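Local coordinates for protein EmGH1 (Erythrobacter marinus, PDB 5Z87) that probably hydrolyses beta-glucosidic bonds, as a beta-glucosidase of glycoside hydrolase family 3, at residues V458-Y469 with E605-F616; G674-L685 with L777-V785. All coordinates share one frame; numbering follows the deposited sequence. Where two conformers were deposited one is given.

Both contacts belong to the C-terminal part of the chain, but to different domains, and they share no secondary-structure element. Their centres are about 45 Å apart and their nearest atoms about 24 Å. Interaction 1, the more deeply buried, packs two helices of the family 3 C-terminal alpha/beta domain, with glycines letting the backbones meet and an aromatic pair closing the far end. Interaction 2 lies in the fibronectin type III-like domain, where the last strand of the protein receives a short parallel partner; backbone hydrogen bonds join the strands at the 681-683 end, while the rest meets through side chains and a water. Water bridges the backbones to side chains in both.

Interaction 1 of 2, residues V458-Y469 with E605-F616; sequences VGVSALEGLQAY and EQGGHAIASILF
Gly608 and Ala462 bring two helices of the family 3 C-terminal alpha/beta domain together in a glycine-mediated crossing, the axes 7.2 Å apart at -55°. Just ahead of helix 462-469, Val460 uses both its backbone polar atoms: its N donates to Glu605 O (2.7 Å), and its O accepts from Gly608 N (2.9 Å), an amide in the first turn of helix 607-615. Glycine suits position 608 because its bare CA can also approach Ser461 O, at 3.2 Å. Ser461 is an N-cap whose OG accepts from Glu464 N, while the carboxylate of Glu605 is satisfied outside the contact by Gln142 N and Arg401. Further along, a water donates to Gly465 O (2.6 Å) and also bonds His609 ND1 (2.9 Å), lying at the edge of the imidazole. One face of that ring carries a CH-pi contact, with Val460 CG1 3.7 Å from its centroid. At the far end, CG of Tyr469 stands anti to the backbone N (chi1 -161°), laying the ring along Phe616 in a strongly offset, nearly parallel pair. The phenol OH bonds Asp618, and ring atom CE1 lies 3.4 Å from Phe616 CD2.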
loop_
_atom_site.group_PDB
_atom_site.type_symbol
_atom_site.label_atom_id
_atom_site.label_comp_id
_atom_site.label_asym_id
_atom_site.label_seq_id
_atom_site.Cartn_x
_atom_site.Cartn_y
_atom_site.Cartn_z
ATOM N N VAL A 458 -4.632 -35.889 5.678
ATOM C CA VAL A 458 -4.042 -37.219 5.619
ATOM C C VAL A 458 -2.652 -37.079 5.016
ATOM O O VAL A 458 -2.518 -36.646 3.866
ATOM C CB VAL A 458 -4.894 -38.187 4.773
ATOM C CG1 VAL A 458 -4.229 -39.553 4.680
ATOM C CG2 VAL A 458 -6.307 -38.315 5.345
ATOM N N GLY A 459 -1.625 -37.453 5.771
ATOM C CA GLY A 459 -0.279 -37.393 5.232
ATOM C C GLY A 459 0.756 -37.741 6.275
ATOM O O GLY A 459 0.433 -38.202 7.373
ATOM N N VAL A 460 2.014 -37.515 5.911
ATOM C CA VAL A 460 3.157 -37.890 6.739
ATOM C C VAL A 460 3.707 -36.632 7.396
ATOM O O VAL A 460 4.345 -35.806 6.735
ATOM C CB VAL A 460 4.239 -38.605 5.918
ATOM C CG1 VAL A 460 5.454 -38.858 6.773
ATOM C CG2 VAL A 460 3.699 -39.919 5.363
ATOM N N SER A 461 3.487 -36.494 8.702
ATOM C CA SER A 461 3.979 -35.340 9.437
ATOM C C SER A 461 5.507 -35.365 9.520
ATOM O O SER A 461 6.164 -36.364 9.208
ATOM C CB SER A 461 3.396 -35.305 10.852
ATOM O OG SER A 461 3.953 -36.339 11.653
ATOM N N ALA A 462 6.074 -34.237 9.962
ATOM C CA ALA A 462 7.518 -34.167 10.165
ATOM C C ALA A 462 7.976 -35.217 11.174
ATOM O O ALA A 462 8.947 -35.943 10.932
ATOM C CB ALA A 462 7.917 -32.756 10.619
ATOM N N LEU A 463 7.257 -35.335 12.297
ATOM C CA LEU A 463 7.570 -36.350 13.306
ATOM C C LEU A 463 7.576 -37.752 12.704
ATOM O O LEU A 463 8.571 -38.482 12.790
ATOM C CB LEU A 463 6.556 -36.275 14.448
ATOM C CG LEU A 463 6.701 -37.361 15.513
ATOM C CD1 LEU A 463 7.995 -37.131 16.319
ATOM C CD2 LEU A 463 5.478 -37.422 16.426
ATOM N N GLU A 464 6.463 -38.137 12.078
ATOM C CA GLU A 464 6.355 -39.462 11.478
ATOM C C GLU A 464 7.455 -39.703 10.453
ATOM O O GLU A 464 8.021 -40.801 10.381
ATOM C CB GLU A 464 4.979 -39.624 10.834
ATOM C CG GLU A 464 4.684 -41.047 10.394
ATOM C CD GLU A 464 3.418 -41.158 9.564
ATOM O OE1 GLU A 464 2.344 -40.684 10.021
ATOM O OE2 GLU A 464 3.509 -41.710 8.445
ATOM N N GLY A 465 7.772 -38.692 9.646
ATOM C CA GLY A 465 8.827 -38.865 8.665
ATOM C C GLY A 465 10.177 -39.105 9.311
ATOM O O GLY A 465 10.975 -39.913 8.828
ATOM N N LEU A 466 10.442 -38.420 10.417
ATOM C CA LEU A 466 11.701 -38.603 11.127
ATOM C C LEU A 466 11.723 -39.913 11.918
ATOM O O LEU A 466 12.763 -40.581 11.988
ATOM C CB LEU A 466 11.950 -37.398 12.032
ATOM C CG LEU A 466 12.560 -36.213 11.279
ATOM C CD1 LEU A 466 12.569 -34.974 12.157
ATOM C CD2 LEU A 466 13.971 -36.546 10.765
ATOM N N GLN A 467 10.589 -40.305 12.513
ATOM C CA GLN A 467 10.515 -41.606 13.175
ATOM C C GLN A 467 10.838 -42.735 12.205
ATOM O O GLN A 467 11.616 -43.641 12.525
ATOM C CB GLN A 467 9.132 -41.817 13.774
ATOM C CG GLN A 467 8.859 -41.037 15.039
ATOM C CD GLN A 467 7.372 -41.046 15.367
ATOM O OE1 GLN A 467 6.539 -41.271 14.486
ATOM N NE2 GLN A 467 7.035 -40.803 16.623
ATOM N N ALA A 468 10.249 -42.696 11.008
ATOM C CA ALA A 468 10.516 -43.741 10.027
ATOM C C ALA A 468 11.965 -43.723 9.581
ATOM O O ALA A 468 12.534 -44.782 9.296
ATOM C CB ALA A 468 9.598 -43.586 8.818
ATOM N N TYR A 469 12.570 -42.535 9.507
ATOM C CA TYR A 469 13.978 -42.447 9.148
ATOM C C TYR A 469 14.864 -43.001 10.259
ATOM O O TYR A 469 15.848 -43.698 9.990
ATOM C CB TYR A 469 14.354 -41.000 8.835
ATOM C CG TYR A 469 15.629 -40.906 8.042
ATOM C CD1 TYR A 469 16.863 -40.934 8.677
ATOM C CD2 TYR A 469 15.605 -40.811 6.656
ATOM C CE1 TYR A 469 18.037 -40.864 7.955
ATOM C CE2 TYR A 469 16.774 -40.730 5.926
ATOM C CZ TYR A 469 17.989 -40.769 6.586
ATOM O OH TYR A 469 19.166 -40.701 5.879
ATOM N N GLU A 605 1.483 -34.254 1.261
ATOM C CA GLU A 605 1.159 -35.393 2.112
ATOM C C GLU A 605 2.348 -36.322 2.329
ATOM O O GLU A 605 2.363 -37.070 3.310
ATOM C CB GLU A 605 -0.036 -36.156 1.537
ATOM C CG GLU A 605 0.200 -36.757 0.173
ATOM C CD GLU A 605 -0.793 -37.864 -0.136
ATOM O OE1 GLU A 605 -1.995 -37.561 -0.338
ATOM O OE2 GLU A 605 -0.372 -39.041 -0.155
ATOM N N GLN A 606 3.347 -36.275 1.458
ATOM C CA GLN A 606 4.599 -36.987 1.658
ATOM C C GLN A 606 5.687 -36.092 2.257
ATOM O O GLN A 606 6.865 -36.459 2.233
ATOM C CB GLN A 606 5.072 -37.591 0.332
ATOM C CG GLN A 606 4.134 -38.667 -0.218
ATOM C CD GLN A 606 3.829 -39.776 0.796
ATOM O OE1 GLN A 606 4.741 -40.404 1.331
ATOM N NE2 GLN A 606 2.539 -40.014 1.062
ATOM N N GLY A 607 5.313 -34.937 2.814
ATOM C CA GLY A 607 6.315 -33.947 3.187
ATOM C C GLY A 607 7.251 -34.416 4.287
ATOM O O GLY A 607 8.450 -34.124 4.258
ATOM N N GLY A 608 6.720 -35.146 5.269
ATOM C CA GLY A 608 7.547 -35.619 6.367
ATOM C C GLY A 608 8.734 -36.439 5.902
ATOM O O GLY A 608 9.827 -36.335 6.464
ATOM N N HIS A 609 8.540 -37.255 4.861
ATOM C CA HIS A 609 9.652 -38.039 4.325
ATOM C C HIS A 609 10.655 -37.152 3.601
ATOM O O HIS A 609 11.872 -37.356 3.714
ATOM C CB HIS A 609 9.135 -39.133 3.377
ATOM C CG HIS A 609 8.262 -40.157 4.041
ATOM N ND1 HIS A 609 8.663 -40.872 5.151
ATOM C CD2 HIS A 609 7.019 -40.602 3.738
ATOM C CE1 HIS A 609 7.697 -41.698 5.513
ATOM N NE2 HIS A 609 6.689 -41.555 4.670
ATOM N N ALA A 610 10.169 -36.176 2.831
ATOM C CA ALA A 610 11.090 -35.325 2.087
ATOM C C ALA A 610 11.927 -34.465 3.033
ATOM O O ALA A 610 13.128 -34.292 2.817
ATOM C CB ALA A 610 10.321 -34.467 1.084
ATOM N N ILE A 611 11.317 -33.953 4.103
ATOM C CA ILE A 611 12.068 -33.204 5.112
ATOM C C ILE A 611 13.176 -34.065 5.715
ATOM O O ILE A 611 14.330 -33.634 5.839
ATOM C CB ILE A 611 11.119 -32.686 6.201
ATOM C CG1 ILE A 611 10.163 -31.647 5.615
ATOM C CG2 ILE A 611 11.913 -32.135 7.381
ATOM C CD1 ILE A 611 9.148 -31.125 6.604
ATOM N N ALA A 612 12.836 -35.292 6.118
ATOM C CA ALA A 612 13.839 -36.170 6.709
ATOM C C ALA A 612 14.958 -36.461 5.721
ATOM O O ALA A 612 16.138 -36.456 6.086
ATOM C CB ALA A 612 13.183 -37.466 7.187
ATOM N N SER A 613 14.611 -36.685 4.454
ATOM C CA SER A 613 15.634 -36.966 3.453
ATOM C C SER A 613 16.582 -35.783 3.258
ATOM O O SER A 613 17.775 -35.976 2.979
ATOM C CB SER A 613 14.966 -37.347 2.130
ATOM O OG SER A 613 14.219 -38.548 2.266
ATOM N N ILE A 614 16.075 -34.557 3.388
ATOM C CA ILE A 614 16.937 -33.396 3.220
ATOM C C ILE A 614 17.732 -33.141 4.490
ATOM O O ILE A 614 18.893 -32.722 4.427
ATOM C CB ILE A 614 16.104 -32.170 2.803
ATOM C CG1 ILE A 614 15.786 -32.243 1.316
ATOM C CG2 ILE A 614 16.824 -30.858 3.115
ATOM C CD1 ILE A 614 14.532 -31.484 0.949
ATOM N N LEU A 615 17.148 -33.405 5.655
ATOM C CA LEU A 615 17.890 -33.184 6.892
ATOM C C LEU A 615 19.141 -34.055 6.968
ATOM O O LEU A 615 20.137 -33.650 7.577
ATOM C CB LEU A 615 16.994 -33.431 8.100
ATOM C CG LEU A 615 16.020 -32.294 8.408
ATOM C CD1 LEU A 615 15.005 -32.722 9.450
ATOM C CD2 LEU A 615 16.766 -31.069 8.867
ATOM N N PHE A 616 19.136 -35.219 6.319
ATOM C CA PHE A 616 20.219 -36.186 6.453
ATOM C C PHE A 616 21.067 -36.311 5.191
ATOM O O PHE A 616 21.960 -37.161 5.133
ATOM C CB PHE A 616 19.649 -37.549 6.874
ATOM C CG PHE A 616 19.321 -37.629 8.351
ATOM C CD1 PHE A 616 20.336 -37.751 9.292
ATOM C CD2 PHE A 616 18.012 -37.556 8.796
ATOM C CE1 PHE A 616 20.049 -37.807 10.650
ATOM C CE2 PHE A 616 17.713 -37.602 10.156
ATOM C CZ PHE A 616 18.733 -37.730 11.084
HETATM O O HOH W 1 11.261 -40.895 6.489
#

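Interaction 2 of 2, residues G674-L685 with L777-V785; sequences GAPQAERASIGL and LQETRITLV
Ile683 and Leu784 run alongside each other off the same face of the sheet, in a parallel strand pair at the edge of the fibronectin type III-like beta-sandwich. The chain leaves one sheet after strand 671-678, turns, and joins the other as strand 682-683, beside the C-terminal strand 778-784. Three backbone bonds set the register: Thr783 N to Ala681 O, Ile683 N to Thr783 O (3.1 Å, nearly straight at the carbonyl), and Val785 N to Ile683 O (2.8 Å).

Ile782 shows how a branched aliphatic residue fills the bend. Its CB lies 3.6 Å from Ala681 O. From there CG2 reaches back to Ala678 CB at 3.7 Å and also touches Arg680 O, thus covering the turn between the two strands. With chi1 at 63° the other branch, CG1, is set over the backbone, and its CD1 comes within 4.3 Å of Ile683 CD1. Phe750 of helix 747-750 packs on Ile782, Ile683 and Leu784 alike, which explains the choice of apolar residues on this side. The side chain of Leu784 lies about 6 Å from a bound magnesium ion, a neighbour of the site formed by Asp713 and Ile715 rather than a ligand.

Ser682 and Thr783 occupy the other face, where small polar residues can meet solvent: a water joins Ala681 O to Thr783 OG1. Where the strands diverge, a second water accepts from Ala678 N and bonds Thr780 OG1. On the inner face, Ile683 CG1 meets Leu784 CD2 at 3.7 Å.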
loop_
_atom_site.group_PDB
_atom_site.type_symbol
_atom_site.label_atom_id
_atom_site.label_comp_id
_atom_site.label_asym_id
_atom_site.label_seq_id
_atom_site.Cartn_x
_atom_site.Cartn_y
_atom_site.Cartn_z
ATOM N N GLY A 674 29.555 -17.858 -14.042
ATOM C CA GLY A 674 30.102 -16.861 -14.932
ATOM C C GLY A 674 29.109 -15.742 -15.186
ATOM O O GLY A 674 27.960 -15.780 -14.740
ATOM N N ALA A 675 29.576 -14.721 -15.903
ATOM C CA ALA A 675 28.731 -13.601 -16.301
ATOM C C ALA A 675 27.858 -14.009 -17.484
ATOM O O ALA A 675 28.248 -14.871 -18.276
ATOM C CB ALA A 675 29.579 -12.380 -16.696
ATOM N N PRO A 676 26.678 -13.403 -17.633
ATOM C CA PRO A 676 25.882 -13.663 -18.842
ATOM C C PRO A 676 26.630 -13.163 -20.065
ATOM O O PRO A 676 27.276 -12.115 -20.037
ATOM C CB PRO A 676 24.587 -12.882 -18.598
ATOM C CG PRO A 676 24.989 -11.789 -17.619
ATOM C CD PRO A 676 26.005 -12.466 -16.715
ATOM N N GLN A 677 26.574 -13.955 -21.134
ATOM C CA GLN A 677 27.219 -13.638 -22.402
ATOM C C GLN A 677 26.144 -13.568 -23.473
ATOM O O GLN A 677 25.466 -14.566 -23.738
ATOM C CB GLN A 677 28.268 -14.689 -22.780
ATOM C CG GLN A 677 29.340 -14.945 -21.735
ATOM C CD GLN A 677 30.630 -15.470 -22.350
ATOM O OE1 GLN A 677 31.036 -16.612 -22.107
ATOM N NE2 GLN A 677 31.278 -14.634 -23.156
ATOM N N ALA A 678 25.983 -12.399 -24.078
ATOM C CA ALA A 678 25.055 -12.244 -25.182
ATOM C C ALA A 678 25.791 -12.528 -26.478
ATOM O O ALA A 678 26.967 -12.181 -26.622
ATOM C CB ALA A 678 24.446 -10.839 -25.216
ATOM N N GLU A 679 25.085 -13.169 -27.416
ATOM C CA GLU A 679 25.674 -13.534 -28.699
ATOM C C GLU A 679 26.006 -12.309 -29.541
ATOM O O GLU A 679 26.931 -12.354 -30.359
ATOM C CB GLU A 679 24.722 -14.467 -29.447
ATOM C CG GLU A 679 25.189 -14.902 -30.819
ATOM C CD GLU A 679 24.342 -16.034 -31.391
ATOM O OE1 GLU A 679 23.136 -16.096 -31.075
ATOM O OE2 GLU A 679 24.887 -16.872 -32.143
ATOM N N ARG A 680 25.274 -11.214 -29.365
ATOM C CA ARG A 680 25.519 -9.981 -30.102
ATOM C C ARG A 680 25.468 -8.813 -29.138
ATOM O O ARG A 680 24.694 -8.826 -28.181
ATOM C CB ARG A 680 24.471 -9.733 -31.211
ATOM C CG ARG A 680 24.502 -10.688 -32.381
ATOM C CD ARG A 680 23.903 -10.010 -33.604
ATOM N NE ARG A 680 22.443 -10.047 -33.596
ATOM C CZ ARG A 680 21.666 -9.206 -34.282
ATOM N NH1 ARG A 680 22.211 -8.249 -35.037
ATOM N NH2 ARG A 680 20.341 -9.324 -34.221
ATOM N N ALA A 681 26.282 -7.795 -29.407
ATOM C CA ALA A 681 26.246 -6.591 -28.588
ATOM C C ALA A 681 25.097 -5.670 -28.967
ATOM O O ALA A 681 24.653 -4.874 -28.134
ATOM C CB ALA A 681 27.576 -5.832 -28.689
ATOM N N SER A 682 24.596 -5.778 -30.194
ATOM C CA SER A 682 23.554 -4.888 -30.682
ATOM C C SER A 682 22.617 -5.657 -31.605
ATOM O O SER A 682 23.073 -6.353 -32.517
ATOM C CB SER A 682 24.175 -3.698 -31.416
ATOM O OG SER A 682 23.185 -2.739 -31.701
ATOM N N ILE A 683 21.313 -5.525 -31.370
ATOM C CA ILE A 683 20.293 -6.224 -32.142
ATOM C C ILE A 683 19.204 -5.232 -32.538
ATOM O O ILE A 683 19.137 -4.109 -32.035
ATOM C CB ILE A 683 19.675 -7.408 -31.370
ATOM C CG1 ILE A 683 18.844 -6.879 -30.194
ATOM C CG2 ILE A 683 20.761 -8.371 -30.928
ATOM C CD1 ILE A 683 18.074 -7.934 -29.425
ATOM N N GLY A 684 18.345 -5.669 -33.462
ATOM C CA GLY A 684 17.217 -4.857 -33.866
ATOM C C GLY A 684 16.022 -5.015 -32.944
ATOM O O GLY A 684 15.916 -5.985 -32.189
ATOM N N LEU A 685 15.090 -4.095 -33.023
ATOM C CA LEU A 685 13.963 -4.050 -32.134
ATOM C C LEU A 685 13.138 -5.289 -32.138
ATOM O O LEU A 685 12.567 -5.628 -31.174
ATOM C CB LEU A 685 13.085 -2.849 -32.404
ATOM C CG LEU A 685 13.644 -1.450 -32.351
ATOM C CD1 LEU A 685 12.563 -0.466 -32.620
ATOM C CD2 LEU A 685 14.347 -1.119 -31.071
ATOM N N LEU A 777 24.326 -11.299 -8.756
ATOM C CA LEU A 777 24.173 -11.213 -10.199
ATOM C C LEU A 777 25.419 -10.628 -10.831
ATOM O O LEU A 777 26.051 -9.733 -10.261
ATOM C CB LEU A 777 22.990 -10.332 -10.569
ATOM C CG LEU A 777 21.615 -10.693 -10.035
ATOM C CD1 LEU A 777 20.669 -9.527 -10.308
ATOM C CD2 LEU A 777 21.134 -11.976 -10.722
ATOM N N GLN A 778 25.761 -11.130 -12.012
ATOM C CA GLN A 778 26.677 -10.435 -12.899
ATOM C C GLN A 778 25.903 -10.026 -14.143
ATOM O O GLN A 778 24.787 -10.492 -14.378
ATOM C CB GLN A 778 27.888 -11.302 -13.257
ATOM C CG GLN A 778 28.724 -11.714 -12.059
ATOM C CD GLN A 778 29.964 -12.506 -12.459
ATOM O OE1 GLN A 778 29.907 -13.724 -12.624
ATOM N NE2 GLN A 778 31.081 -11.818 -12.631
ATOM N N GLU A 779 26.479 -9.125 -14.930
ATOM C CA GLU A 779 25.687 -8.472 -15.952
ATOM C C GLU A 779 26.498 -8.237 -17.219
ATOM O O GLU A 779 27.729 -8.301 -17.230
ATOM C CB GLU A 779 25.106 -7.141 -15.440
ATOM C CG GLU A 779 26.126 -6.178 -14.864
ATOM C CD GLU A 779 25.511 -4.833 -14.478
ATOM O OE1 GLU A 779 25.837 -3.829 -15.144
ATOM O OE2 GLU A 779 24.704 -4.780 -13.518
ATOM N N THR A 780 25.763 -7.981 -18.295
ATOM C CA THR A 780 26.309 -7.557 -19.569
ATOM C C THR A 780 25.283 -6.624 -20.187
ATOM O O THR A 780 24.117 -6.613 -19.786
ATOM C CB THR A 780 26.601 -8.752 -20.481
ATOM O OG1 THR A 780 27.281 -8.297 -21.654
ATOM C CG2 THR A 780 25.287 -9.463 -20.882
ATOM N N ARG A 781 25.712 -5.829 -21.160
ATOM C CA ARG A 781 24.865 -4.780 -21.710
ATOM C C ARG A 781 24.723 -4.937 -23.213
ATOM O O ARG A 781 25.719 -5.078 -23.925
ATOM C CB ARG A 781 25.435 -3.409 -21.386
ATOM C CG ARG A 781 25.242 -3.037 -19.952
ATOM C CD ARG A 781 26.026 -1.798 -19.603
ATOM N NE ARG A 781 25.405 -1.113 -18.483
ATOM C CZ ARG A 781 25.504 -1.526 -17.229
ATOM N NH1 ARG A 781 26.211 -2.613 -16.946
ATOM N NH2 ARG A 781 24.900 -0.856 -16.262
ATOM N N ILE A 782 23.487 -4.875 -23.694
ATOM C CA ILE A 782 23.218 -4.862 -25.122
ATOM C C ILE A 782 22.458 -3.587 -25.467
ATOM O O ILE A 782 21.906 -2.898 -24.599
ATOM C CB ILE A 782 22.429 -6.107 -25.569
ATOM C CG1 ILE A 782 21.060 -6.114 -24.886
ATOM C CG2 ILE A 782 23.228 -7.373 -25.252
ATOM C CD1 ILE A 782 19.906 -6.334 -25.843
ATOM N N THR A 783 22.440 -3.276 -26.762
ATOM C CA THR A 783 21.729 -2.120 -27.292
ATOM C C THR A 783 20.675 -2.593 -28.281
ATOM O O THR A 783 20.962 -3.423 -29.150
ATOM C CB THR A 783 22.696 -1.147 -27.967
ATOM O OG1 THR A 783 23.622 -0.661 -26.993
ATOM C CG2 THR A 783 21.955 0.033 -28.578
ATOM N N LEU A 784 19.458 -2.090 -28.130
ATOM C CA LEU A 784 18.420 -2.271 -29.134
ATOM C C LEU A 784 18.491 -1.106 -30.111
ATOM O O LEU A 784 18.595 0.057 -29.695
ATOM C CB LEU A 784 17.030 -2.341 -28.497
ATOM C CG LEU A 784 16.810 -3.309 -27.332
ATOM C CD1 LEU A 784 15.371 -3.238 -26.827
ATOM C CD2 LEU A 784 17.177 -4.726 -27.721
ATOM N N VAL A 785 18.457 -1.422 -31.406
ATOM C CA VAL A 785 18.531 -0.412 -32.460
ATOM C C VAL A 785 17.286 -0.450 -33.341
ATOM O O VAL A 785 16.695 0.593 -33.641
ATOM C CB VAL A 785 19.788 -0.590 -33.313
ATOM C CG1 VAL A 785 19.790 0.409 -34.450
ATOM C CG2 VAL A 785 21.032 -0.405 -32.455
ATOM O OXT VAL A 785 16.839 -1.520 -33.768
HETATM O O HOH W 2 27.837 -10.158 -23.608
HETATM O O HOH W 3 25.826 -2.767 -27.436
#